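3-hydroxyisobutyryl-CoA hydrolase (Mycobacterium thermoresistibile, PDB 4HDT) probably hydrolyses 3-hydroxyisobutyryl-CoA to 3-hydroxyisobutyrate and free coenzyme A, using a crotonase-like fold. Local coordinates at residues A[89-94]-A[148-153]; A[161-166]-A[233-238]; A[20-25]-A[39-44]; A[268-273]-A[325-330]. All blocks are in the same frame, centred on the assembly; numbering follows the deposited sequence.

Overall arrangement
Along the chain the contacts follow one another as contact 3, contact 1, contact 2 and contact 4, each closing before the next opens. Contact 3 sits near the edge of the mixed sheet, where helix 35-49 covers strand 19-24. Its helix touches helix 85-103 of contact 1, through Thr39 and Asp93. Helix 266-279 of contact 4 is packing shared by three contacts: Thr272 meets Ile148 and Pro149 of contact 1, and Leu273 meets Leu166 of contact 2. It thus links the part near the sheet to the helical part. Contacts 2 and 4 have centres about 16 Å apart; those of contacts 3 and 4, on opposite sides of the chain's centre, are about 37 Å apart.

Contact 1 of 4, residues A[89-94]-A[148-153]; sequences RFWFDE and IPDVGG
The type I' turn Asp150-Gly153, which leads into helix 153-158, meets helix 85-103 through Asp150 and Val151 on one side and Trp91 and Glu94 on the other. Glu94 reaches over with its chain extended, CG anti to the backbone N (chi1 -176°), and its carboxylate comes up against a methyl group. Val151 CG1 lies 3.3 Å from Glu94 CD, 3.3 Å from Glu94 OE1 and 3.4 Å from Glu94 OE2; such even spacing puts the methyl over the middle of the group instead of beyond one oxygen, and the packing is tight. A water between the two buried acids joins them, donating to Glu94 OE1 at 2.6 Å and to Asp150 OD2 at 2.6 Å. Asp150 OD2 is also hydrogen-bonded to Tyr95 OH, so two partners fix this oxygen. The Trp91 ring flanks the site: its NE1 is 3.7 Å from Asp150 OD2, the ring and carboxylate planes stand at 90°, and Glu94 OE1 lies at the ring edge, in plane. Next to Glu94 in sequence, Asp93 OD2 accepts from NE of Arg89, one turn earlier in the helix, and also bonds to His35, which binds zinc together with Glu86. The left-handed backbone angles of Val151 and Gly152 are those of a type I' turn; Gly152 is also the N-cap of helix 153-158 in this crotonase-like fold.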
loop_
_atom_site.group_PDB
_atom_site.type_symbol
_atom_site.label_atom_id
_atom_site.label_comp_id
_atom_site.label_asym_id
_atom_site.label_seq_id
_atom_site.Cartn_x
_atom_site.Cartn_y
_atom_site.Cartn_z
ATOM N N ARG A 89 13.332 9.090 8.438
ATOM C CA ARG A 89 12.951 8.643 9.748
ATOM C C ARG A 89 11.516 8.126 9.736
ATOM O O ARG A 89 11.199 7.137 10.393
ATOM C CB ARG A 89 13.082 9.749 10.764
ATOM C CG ARG A 89 12.866 9.243 12.192
ATOM C CD ARG A 89 13.913 8.199 12.633
ATOM N NE ARG A 89 13.338 7.266 13.594
ATOM C CZ ARG A 89 14.014 6.345 14.287
ATOM N NH1 ARG A 89 15.342 6.234 14.169
ATOM N NH2 ARG A 89 13.356 5.540 15.135
ATOM N N PHE A 90 10.649 8.826 9.016
ATOM C CA PHE A 90 9.247 8.405 8.875
ATOM C C PHE A 90 9.203 6.980 8.300
ATOM O O PHE A 90 8.531 6.110 8.848
ATOM C CB PHE A 90 8.446 9.396 7.991
ATOM C CG PHE A 90 7.072 8.901 7.621
ATOM C CD1 PHE A 90 6.052 8.882 8.548
ATOM C CD2 PHE A 90 6.839 8.406 6.362
ATOM C CE1 PHE A 90 4.778 8.437 8.226
ATOM C CE2 PHE A 90 5.589 7.930 6.016
ATOM C CZ PHE A 90 4.546 7.921 6.971
ATOM N N TRP A 91 9.900 6.780 7.201
ATOM C CA TRP A 91 9.876 5.462 6.536
ATOM C C TRP A 91 10.491 4.403 7.443
ATOM O O TRP A 91 10.017 3.264 7.469
ATOM C CB TRP A 91 10.607 5.527 5.215
ATOM C CG TRP A 91 9.910 6.267 4.147
ATOM C CD1 TRP A 91 8.580 6.318 3.946
ATOM C CD2 TRP A 91 10.501 7.037 3.111
ATOM N NE1 TRP A 91 8.284 7.081 2.850
ATOM C CE2 TRP A 91 9.458 7.537 2.309
ATOM C CE3 TRP A 91 11.810 7.355 2.775
ATOM C CZ2 TRP A 91 9.700 8.347 1.161
ATOM C CZ3 TRP A 91 12.058 8.143 1.635
ATOM C CH2 TRP A 91 11.014 8.643 0.860
ATOM N N PHE A 92 11.560 4.741 8.145
ATOM C CA PHE A 92 12.175 3.799 9.082
ATOM C C PHE A 92 11.139 3.294 10.103
ATOM O O PHE A 92 10.962 2.094 10.288
ATOM C CB PHE A 92 13.378 4.482 9.763
ATOM C CG PHE A 92 14.311 3.560 10.476
ATOM C CD1 PHE A 92 14.129 3.252 11.798
ATOM C CD2 PHE A 92 15.413 3.053 9.827
ATOM C CE1 PHE A 92 15.009 2.402 12.469
ATOM C CE2 PHE A 92 16.291 2.204 10.470
ATOM C CZ PHE A 92 16.084 1.871 11.789
ATOM N N ASP A 93 10.434 4.199 10.759
ATOM C CA ASP A 93 9.421 3.861 11.741
ATOM C C ASP A 93 8.185 3.207 11.094
ATOM O O ASP A 93 7.609 2.267 11.637
ATOM C CB ASP A 93 9.009 5.109 12.534
ATOM C CG ASP A 93 10.086 5.576 13.500
ATOM O OD1 ASP A 93 10.950 4.752 13.964
ATOM O OD2 ASP A 93 10.092 6.793 13.851
ATOM N N GLU A 94 7.797 3.695 9.917
ATOM C CA GLU A 94 6.621 3.155 9.253
ATOM C C GLU A 94 6.839 1.716 8.804
ATOM O O GLU A 94 5.973 0.872 9.022
ATOM C CB GLU A 94 6.236 4.001 8.044
ATOM C CG GLU A 94 4.949 3.555 7.353
ATOM C CD GLU A 94 4.664 4.355 6.110
ATOM O OE1 GLU A 94 5.643 4.668 5.402
ATOM O OE2 GLU A 94 3.490 4.663 5.815
ATOM N N ILE A 148 7.760 4.734 -5.797
ATOM C CA ILE A 148 7.660 3.291 -6.015
ATOM C C ILE A 148 6.855 2.723 -4.855
ATOM O O ILE A 148 7.099 3.120 -3.706
ATOM C CB ILE A 148 9.059 2.648 -6.128
ATOM C CG1 ILE A 148 9.863 3.214 -7.332
ATOM C CG2 ILE A 148 8.970 1.135 -6.203
ATOM C CD1 ILE A 148 10.630 4.482 -7.087
ATOM N N PRO A 149 5.931 1.767 -5.111
ATOM C CA PRO A 149 5.155 1.173 -4.023
ATOM C C PRO A 149 6.046 0.702 -2.884
ATOM O O PRO A 149 7.026 -0.035 -3.119
ATOM C CB PRO A 149 4.425 -0.000 -4.684
ATOM C CG PRO A 149 4.258 0.464 -6.116
ATOM C CD PRO A 149 5.482 1.280 -6.436
ATOM N N ASP A 150 5.712 1.141 -1.701
ATOM C CA ASP A 150 6.458 0.793 -0.485
ATOM C C ASP A 150 5.534 0.180 0.533
ATOM O O ASP A 150 4.608 -0.474 0.194
ATOM C CB ASP A 150 7.204 2.055 0.018
ATOM C CG ASP A 150 6.290 3.186 0.499
ATOM O OD1 ASP A 150 5.077 3.214 0.095
ATOM O OD2 ASP A 150 6.824 4.050 1.299
ATOM N N VAL A 151 5.838 0.363 1.806
ATOM C CA VAL A 151 5.084 -0.154 2.940
ATOM C C VAL A 151 4.745 -1.657 2.839
ATOM O O VAL A 151 3.748 -2.109 3.366
ATOM C CB VAL A 151 3.865 0.749 3.289
ATOM C CG1 VAL A 151 4.336 2.168 3.653
ATOM C CG2 VAL A 151 2.838 0.801 2.178
ATOM N N GLY A 152 5.672 -2.407 2.244
ATOM C CA GLY A 152 5.490 -3.819 2.050
ATOM C C GLY A 152 4.575 -4.125 0.907
ATOM O O GLY A 152 4.214 -5.288 0.725
ATOM N N GLY A 153 4.238 -3.132 0.101
ATOM C CA GLY A 153 3.412 -3.342 -1.068
ATOM C C GLY A 153 4.064 -4.242 -2.103
ATOM O O GLY A 153 3.384 -4.970 -2.794
HETATM O O HOH W 1 5.511 5.566 2.941
#

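Contact 2 of 4, residues A[161-166]-A[233-238]; sequences PGKLGL and CYTGDT
Tyr234, Lys163 and Leu166 supply most of the surface buried where the start of helix 164-171 meets the loop that leaves helix 227-233. Tyr234 is the central piece. Its CB rests 3.7 Å from the CB of Lys163, the two side chains sliding past each other in opposite directions, while further out its CD2 approaches the CB of Leu166 at 3.9 Å. The ring also passes the backbone of the helix, with Tyr234 CE2 3.9 Å from Leu166 O. Leu166 answers on another side of the tyrosine by laying CD1 against the Tyr234 carbonyl oxygen at 3.6 Å. Lys163, at the N-cap position of the helix, bends its chain at CG (chi2 -59°); the aliphatic part therefore runs by the same carbonyl and carries CE to 3.8 Å from Thr235 CG2, crossing that side chain at about a right angle. Behind the pair, Leu166 touches Leu273 and Val276 of helix 266-279. The ring of His167 stands nearly perpendicular to that of the tyrosine. Aliphatic carbons lying against a ring and carbonyls hold the two segments by van der Waals contact, so shape rather than directional bonding fits them together, while Tyr234 OH finds its bond in His167 ND1.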
loop_
_atom_site.group_PDB
_atom_site.type_symbol
_atom_site.label_atom_id
_atom_site.label_comp_id
_atom_site.label_asym_id
_atom_site.label_seq_id
_atom_site.Cartn_x
_atom_site.Cartn_y
_atom_site.Cartn_z
ATOM N N PRO A 161 -1.977 -13.219 -7.880
ATOM C CA PRO A 161 -2.014 -14.201 -8.960
ATOM C C PRO A 161 -1.481 -13.664 -10.276
ATOM O O PRO A 161 -1.725 -12.491 -10.622
ATOM C CB PRO A 161 -3.507 -14.548 -9.062
ATOM C CG PRO A 161 -4.146 -14.131 -7.782
ATOM C CD PRO A 161 -3.328 -12.937 -7.356
ATOM N N GLY A 162 -0.794 -14.525 -11.035
ATOM C CA GLY A 162 -0.432 -14.135 -12.392
ATOM C C GLY A 162 0.438 -12.898 -12.394
ATOM O O GLY A 162 1.348 -12.770 -11.581
ATOM N N LYS A 163 0.124 -11.967 -13.300
ATOM C CA LYS A 163 0.772 -10.659 -13.355
ATOM C C LYS A 163 -0.155 -9.561 -12.848
ATOM O O LYS A 163 0.081 -8.397 -13.135
ATOM C CB LYS A 163 1.219 -10.340 -14.784
ATOM C CG LYS A 163 2.149 -11.378 -15.392
ATOM C CD LYS A 163 3.410 -11.544 -14.574
ATOM C CE LYS A 163 4.322 -12.609 -15.147
ATOM N NZ LYS A 163 5.367 -12.933 -14.155
ATOM N N LEU A 164 -1.215 -9.920 -12.128
ATOM C CA LEU A 164 -2.121 -8.904 -11.599
ATOM C C LEU A 164 -1.402 -7.843 -10.757
ATOM O O LEU A 164 -1.758 -6.654 -10.795
ATOM C CB LEU A 164 -3.233 -9.548 -10.777
ATOM C CG LEU A 164 -4.290 -10.423 -11.496
ATOM C CD1 LEU A 164 -5.359 -10.843 -10.518
ATOM C CD2 LEU A 164 -4.897 -9.808 -12.714
ATOM N N GLY A 165 -0.401 -8.280 -10.004
ATOM C CA GLY A 165 0.392 -7.335 -9.198
ATOM C C GLY A 165 1.142 -6.306 -10.031
ATOM O O GLY A 165 1.212 -5.093 -9.670
ATOM N N LEU A 166 1.739 -6.728 -11.148
ATOM C CA LEU A 166 2.425 -5.759 -12.028
ATOM C C LEU A 166 1.455 -4.777 -12.624
ATOM O O LEU A 166 1.740 -3.579 -12.766
ATOM C CB LEU A 166 3.180 -6.458 -13.186
ATOM C CG LEU A 166 4.338 -7.271 -12.784
ATOM C CD1 LEU A 166 5.006 -7.865 -14.035
ATOM C CD2 LEU A 166 5.336 -6.444 -12.035
ATOM N N CYS A 233 0.229 -9.728 -21.507
ATOM C CA CYS A 233 0.909 -8.503 -21.867
ATOM C C CYS A 233 1.978 -8.105 -20.882
ATOM O O CYS A 233 2.924 -7.401 -21.268
ATOM C CB CYS A 233 -0.104 -7.355 -22.046
ATOM S SG CYS A 233 -1.216 -7.619 -23.452
ATOM N N TYR A 234 1.850 -8.510 -19.623
ATOM C CA TYR A 234 2.804 -8.070 -18.606
ATOM C C TYR A 234 3.988 -9.015 -18.418
ATOM O O TYR A 234 4.719 -8.886 -17.455
ATOM C CB TYR A 234 2.077 -7.789 -17.275
ATOM C CG TYR A 234 1.264 -6.496 -17.216
ATOM C CD1 TYR A 234 -0.048 -6.444 -17.638
ATOM C CD2 TYR A 234 1.826 -5.347 -16.691
ATOM C CE1 TYR A 234 -0.797 -5.268 -17.546
ATOM C CE2 TYR A 234 1.109 -4.168 -16.602
ATOM C CZ TYR A 234 -0.200 -4.121 -17.000
ATOM O OH TYR A 234 -0.944 -2.995 -16.886
ATOM N N THR A 235 4.212 -9.966 -19.344
ATOM C CA THR A 235 5.403 -10.800 -19.255
ATOM C C THR A 235 6.651 -10.211 -19.918
ATOM O O THR A 235 7.742 -10.816 -19.807
ATOM C CB THR A 235 5.125 -12.181 -19.844
ATOM O OG1 THR A 235 4.561 -12.009 -21.135
ATOM C CG2 THR A 235 4.175 -12.913 -18.953
ATOM N N GLY A 236 6.519 -9.024 -20.497
ATOM C CA GLY A 236 7.602 -8.369 -21.203
ATOM C C GLY A 236 8.776 -8.034 -20.303
ATOM O O GLY A 236 8.589 -7.799 -19.110
ATOM N N ASP A 237 9.979 -8.013 -20.881
ATOM C CA ASP A 237 11.201 -7.764 -20.097
ATOM C C ASP A 237 11.262 -6.328 -19.571
ATOM O O ASP A 237 11.847 -6.080 -18.528
ATOM C CB ASP A 237 12.460 -8.006 -20.951
ATOM C CG ASP A 237 12.802 -9.483 -21.110
ATOM O OD1 ASP A 237 12.425 -10.299 -20.236
ATOM O OD2 ASP A 237 13.487 -9.813 -22.104
ATOM N N THR A 238 10.742 -5.380 -20.336
ATOM C CA THR A 238 10.814 -3.963 -19.954
ATOM C C THR A 238 9.444 -3.339 -19.954
ATOM O O THR A 238 8.521 -3.887 -20.516
ATOM C CB THR A 238 11.696 -3.148 -20.912
ATOM O OG1 THR A 238 11.074 -3.099 -22.206
ATOM C CG2 THR A 238 13.074 -3.776 -21.003
#

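Contact 3 of 4, residues A[20-25]-A[39-44]; sequences GLLTLN and TTMAER
Leu22 spreads its two methyls over one face of helix 35-49, overlapping Met41 and Arg44 with a different branch each. CD1 lies 4.3 Å from Met41 CG, and CD2 lies 4.2 Å from Arg44 CB, a loose fit in which leucine and arginine cross at about a right angle. Two residues along the strand, Leu24 brings its CD2 to 3.9 Å from the sulfur of Met41. The methionine can serve both leucines because its chain runs straight as far as SD (chi2 -179°) and bends only at the last torsion. This is the first half of a beta-alpha-beta crossover: strand 19-24 leads to helix 35-49, and the chain then returns to strand 56-61, parallel to the first. Strand residues 20-24 and helix residues 39-44 run antiparallel at 174°, their axes 10.2 Å apart. Leu59 of strand 56-61 touches Leu22, Leu24 and Met41, so one helix covers both strands. Arg44 gives the strand only its inner carbons. Bent at chi2 and chi3, its chain leads the guanidinium away from the strand to clasp Glu43 side-on, NE to OE1 at 2.8 Å and NH1 to OE2 at 2.9 Å, the latter on the carboxylate's syn lone pair.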
loop_
_atom_site.group_PDB
_atom_site.type_symbol
_atom_site.label_atom_id
_atom_site.label_comp_id
_atom_site.label_asym_id
_atom_site.label_seq_id
_atom_site.Cartn_x
_atom_site.Cartn_y
_atom_site.Cartn_z
ATOM N N GLY A 20 -8.183 -3.847 21.463
ATOM C CA GLY A 20 -7.443 -2.617 21.297
ATOM C C GLY A 20 -7.882 -1.917 20.014
ATOM O O GLY A 20 -7.702 -2.440 18.917
ATOM N N LEU A 21 -8.424 -0.713 20.169
ATOM C CA LEU A 21 -9.005 0.042 19.050
ATOM C C LEU A 21 -8.050 1.144 18.643
ATOM O O LEU A 21 -7.643 1.978 19.480
ATOM C CB LEU A 21 -10.364 0.625 19.461
ATOM C CG LEU A 21 -11.342 -0.383 20.034
ATOM C CD1 LEU A 21 -12.477 0.348 20.738
ATOM C CD2 LEU A 21 -11.846 -1.310 18.948
ATOM N N LEU A 22 -7.691 1.155 17.382
ATOM C CA LEU A 22 -6.899 2.213 16.787
ATOM C C LEU A 22 -7.771 2.831 15.704
ATOM O O LEU A 22 -8.050 2.172 14.721
ATOM C CB LEU A 22 -5.599 1.655 16.196
ATOM C CG LEU A 22 -4.654 1.056 17.229
ATOM C CD1 LEU A 22 -3.513 0.338 16.530
ATOM C CD2 LEU A 22 -4.142 2.178 18.135
ATOM N N THR A 23 -8.148 4.100 15.872
ATOM C CA THR A 23 -8.966 4.763 14.870
ATOM C C THR A 23 -8.177 5.942 14.299
ATOM O O THR A 23 -7.899 6.928 14.970
ATOM C CB THR A 23 -10.325 5.214 15.442
ATOM O OG1 THR A 23 -10.944 4.123 16.089
ATOM C CG2 THR A 23 -11.260 5.813 14.349
ATOM N N LEU A 24 -7.806 5.826 13.028
ATOM C CA LEU A 24 -7.099 6.903 12.357
ATOM C C LEU A 24 -8.056 8.107 12.295
ATOM O O LEU A 24 -9.235 7.914 12.019
ATOM C CB LEU A 24 -6.752 6.500 10.936
ATOM C CG LEU A 24 -5.891 5.258 10.844
ATOM C CD1 LEU A 24 -5.588 5.006 9.403
ATOM C CD2 LEU A 24 -4.601 5.399 11.650
ATOM N N ASN A 25 -7.572 9.309 12.616
ATOM C CA ASN A 25 -8.510 10.423 12.884
ATOM C C ASN A 25 -8.012 11.747 12.322
ATOM O O ASN A 25 -7.866 12.730 13.051
ATOM C CB ASN A 25 -8.796 10.522 14.393
ATOM C CG ASN A 25 -9.871 11.533 14.725
ATOM O OD1 ASN A 25 -10.877 11.668 13.993
ATOM N ND2 ASN A 25 -9.651 12.294 15.789
ATOM N N THR A 39 3.933 6.492 14.963
ATOM C CA THR A 39 4.542 6.158 16.252
ATOM C C THR A 39 3.505 5.797 17.338
ATOM O O THR A 39 3.744 4.937 18.159
ATOM C CB THR A 39 5.491 7.286 16.697
ATOM O OG1 THR A 39 4.777 8.511 16.722
ATOM C CG2 THR A 39 6.595 7.422 15.756
ATOM N N THR A 40 2.332 6.436 17.320
ATOM C CA THR A 40 1.250 6.061 18.216
ATOM C C THR A 40 0.825 4.596 17.995
ATOM O O THR A 40 0.699 3.809 18.941
ATOM C CB THR A 40 0.046 7.009 18.061
ATOM O OG1 THR A 40 0.443 8.309 18.529
ATOM C CG2 THR A 40 -1.144 6.535 18.898
ATOM N N MET A 41 0.594 4.233 16.740
ATOM C CA MET A 41 0.185 2.860 16.432
ATOM C C MET A 41 1.242 1.891 16.928
ATOM O O MET A 41 0.924 0.895 17.555
ATOM C CB MET A 41 -0.042 2.644 14.942
ATOM C CG MET A 41 -1.293 3.329 14.427
ATOM S SD MET A 41 -1.586 3.054 12.655
ATOM C CE MET A 41 -1.843 1.300 12.592
ATOM N N ALA A 42 2.486 2.195 16.609
ATOM C CA ALA A 42 3.587 1.286 16.937
ATOM C C ALA A 42 3.695 1.104 18.441
ATOM O O ALA A 42 3.908 -0.029 18.939
ATOM C CB ALA A 42 4.899 1.800 16.384
ATOM N N GLU A 43 3.602 2.202 19.193
ATOM C CA GLU A 43 3.763 2.109 20.613
ATOM C C GLU A 43 2.618 1.305 21.254
ATOM O O GLU A 43 2.856 0.549 22.194
ATOM C CB GLU A 43 3.904 3.530 21.196
ATOM C CG GLU A 43 4.212 3.587 22.672
ATOM C CD GLU A 43 3.001 3.421 23.567
ATOM O OE1 GLU A 43 1.861 3.774 23.184
ATOM O OE2 GLU A 43 3.204 2.985 24.711
ATOM N N ARG A 44 1.390 1.523 20.800
ATOM C CA ARG A 44 0.241 0.765 21.288
ATOM C C ARG A 44 0.306 -0.713 20.937
ATOM O O ARG A 44 0.035 -1.574 21.802
ATOM C CB ARG A 44 -1.098 1.359 20.841
ATOM C CG ARG A 44 -1.434 2.657 21.567
ATOM C CD ARG A 44 -1.674 2.438 23.069
ATOM N NE ARG A 44 -0.495 2.536 23.922
ATOM C CZ ARG A 44 -0.461 2.200 25.220
ATOM N NH1 ARG A 44 0.654 2.345 25.920
ATOM N NH2 ARG A 44 -1.543 1.699 25.842
#

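Contact 4 of 4, residues A[268-273]-A[325-330]; sequences ALSVTL and ATLAEV
With chi1 of -56°, Ser270 sets its OG beside the backbone N and directs it at two side chains, Leu327 and Val330; Val330 holds CG1 opposite its own backbone N (chi1 176°), which faces that methyl to the serine. The hydroxyl oxygen is thus met by two methyls, Leu327 CD2 at 3.6 Å and Val330 CG1 at 3.7 Å, and Ser270 CB adds a contact to the same valine methyl at 3.9 Å. Neither partner offers a polar group. The hydroxyl is nonetheless satisfied, because Ser270 OG is hydrogen-bonded to the carbonyl oxygen of Pro266 one turn earlier in helix 266-279, which probably makes its apolar surroundings tolerable. The contact is packing within the helical C-terminal part of the crotonase-like chain, joining this helix to the loop between helices 303-313 and 332-336, away from the annotated zinc sites. Leu327 and Val330 also both touch Pro266, and Leu327 lies on Val239 and Ile243 of helix 239-249. Within the helix, Thr272 repeats what Ser270 does: its OG1 donates to Ala268 O at 2.8 Å, arriving 38° out of the carbonyl plane, while Thr272 N reaches the same oxygen from the opposite face. On the loop side, residues 327-329 form a short 3-10 turn, and Thr326, just ahead of it, gives its OG1 proton to Glu329 OE1 at 2.7 Å, on the anti lone pair. Val330 N bonds to Leu327 O at 3.0 Å.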
loop_
_atom_site.group_PDB
_atom_site.type_symbol
_atom_site.label_atom_id
_atom_site.label_comp_id
_atom_site.label_asym_id
_atom_site.label_seq_id
_atom_site.Cartn_x
_atom_site.Cartn_y
_atom_site.Cartn_z
ATOM N N ALA A 268 10.257 5.841 -12.334
ATOM C CA ALA A 268 9.486 5.147 -11.281
ATOM C C ALA A 268 8.871 3.818 -11.795
ATOM O O ALA A 268 8.902 2.820 -11.101
ATOM C CB ALA A 268 8.424 6.048 -10.698
ATOM N N LEU A 269 8.346 3.845 -13.005
ATOM C CA LEU A 269 7.799 2.645 -13.654
ATOM C C LEU A 269 8.873 1.577 -13.729
ATOM O O LEU A 269 8.615 0.425 -13.381
ATOM C CB LEU A 269 7.311 2.925 -15.084
ATOM C CG LEU A 269 5.977 3.660 -15.165
ATOM C CD1 LEU A 269 5.815 4.269 -16.569
ATOM C CD2 LEU A 269 4.794 2.794 -14.722
ATOM N N SER A 270 10.061 1.980 -14.171
ATOM C CA SER A 270 11.173 1.045 -14.399
ATOM C C SER A 270 11.644 0.443 -13.083
ATOM O O SER A 270 11.938 -0.748 -12.994
ATOM C CB SER A 270 12.315 1.745 -15.121
ATOM O OG SER A 270 11.873 2.338 -16.341
ATOM N N VAL A 271 11.726 1.274 -12.067
ATOM C CA VAL A 271 12.183 0.796 -10.767
ATOM C C VAL A 271 11.099 -0.094 -10.142
ATOM O O VAL A 271 11.403 -1.089 -9.467
ATOM C CB VAL A 271 12.596 1.949 -9.858
ATOM C CG1 VAL A 271 12.964 1.442 -8.477
ATOM C CG2 VAL A 271 13.762 2.750 -10.451
ATOM N N THR A 272 9.831 0.255 -10.357
ATOM C CA THR A 272 8.709 -0.537 -9.882
ATOM C C THR A 272 8.705 -1.948 -10.481
ATOM O O THR A 272 8.551 -2.941 -9.762
ATOM C CB THR A 272 7.380 0.192 -10.097
ATOM O OG1 THR A 272 7.385 1.367 -9.276
ATOM C CG2 THR A 272 6.206 -0.681 -9.675
ATOM N N LEU A 273 8.893 -2.033 -11.793
ATOM C CA LEU A 273 8.984 -3.337 -12.430
ATOM C C LEU A 273 10.117 -4.174 -11.827
ATOM O O LEU A 273 9.920 -5.350 -11.470
ATOM C CB LEU A 273 9.145 -3.197 -13.942
ATOM C CG LEU A 273 9.255 -4.500 -14.759
ATOM C CD1 LEU A 273 8.028 -5.366 -14.497
ATOM C CD2 LEU A 273 9.391 -4.163 -16.244
ATOM N N ALA A 325 12.241 11.901 -19.650
ATOM C CA ALA A 325 10.885 12.087 -20.147
ATOM C C ALA A 325 10.352 10.833 -20.835
ATOM O O ALA A 325 9.157 10.700 -21.011
ATOM C CB ALA A 325 10.829 13.261 -21.108
ATOM N N THR A 326 11.239 9.936 -21.238
ATOM C CA THR A 326 10.820 8.730 -21.961
ATOM C C THR A 326 11.506 7.512 -21.379
ATOM O O THR A 326 12.612 7.610 -20.853
ATOM C CB THR A 326 11.177 8.823 -23.468
ATOM O OG1 THR A 326 12.607 8.803 -23.653
ATOM C CG2 THR A 326 10.631 10.086 -24.060
ATOM N N LEU A 327 10.854 6.354 -21.500
ATOM C CA LEU A 327 11.455 5.089 -21.090
ATOM C C LEU A 327 12.755 4.770 -21.822
ATOM O O LEU A 327 13.648 4.173 -21.263
ATOM C CB LEU A 327 10.469 3.948 -21.303
ATOM C CG LEU A 327 9.286 3.974 -20.344
ATOM C CD1 LEU A 327 8.147 3.132 -20.878
ATOM C CD2 LEU A 327 9.689 3.430 -18.980
ATOM N N ALA A 328 12.855 5.176 -23.083
ATOM C CA ALA A 328 14.047 4.908 -23.864
ATOM C C ALA A 328 15.305 5.557 -23.279
ATOM O O ALA A 328 16.407 5.069 -23.504
ATOM C CB ALA A 328 13.833 5.369 -25.306
ATOM N N GLU A 329 15.124 6.640 -22.516
ATOM C CA GLU A 329 16.227 7.351 -21.839
ATOM C C GLU A 329 16.603 6.759 -20.460
ATOM O O GLU A 329 17.530 7.228 -19.817
ATOM C CB GLU A 329 15.882 8.837 -21.678
ATOM C CG GLU A 329 15.576 9.583 -22.974
ATOM C CD GLU A 329 14.952 10.937 -22.710
ATOM O OE1 GLU A 329 13.726 11.109 -22.863
ATOM O OE2 GLU A 329 15.691 11.843 -22.295
ATOM N N VAL A 330 15.863 5.774 -19.982
ATOM C CA VAL A 330 16.185 5.104 -18.723
ATOM C C VAL A 330 17.216 4.007 -18.989
ATOM O O VAL A 330 16.943 3.082 -19.760
ATOM C CB VAL A 330 14.910 4.507 -18.091
ATOM C CG1 VAL A 330 15.228 3.713 -16.828
ATOM C CG2 VAL A 330 13.898 5.598 -17.793
#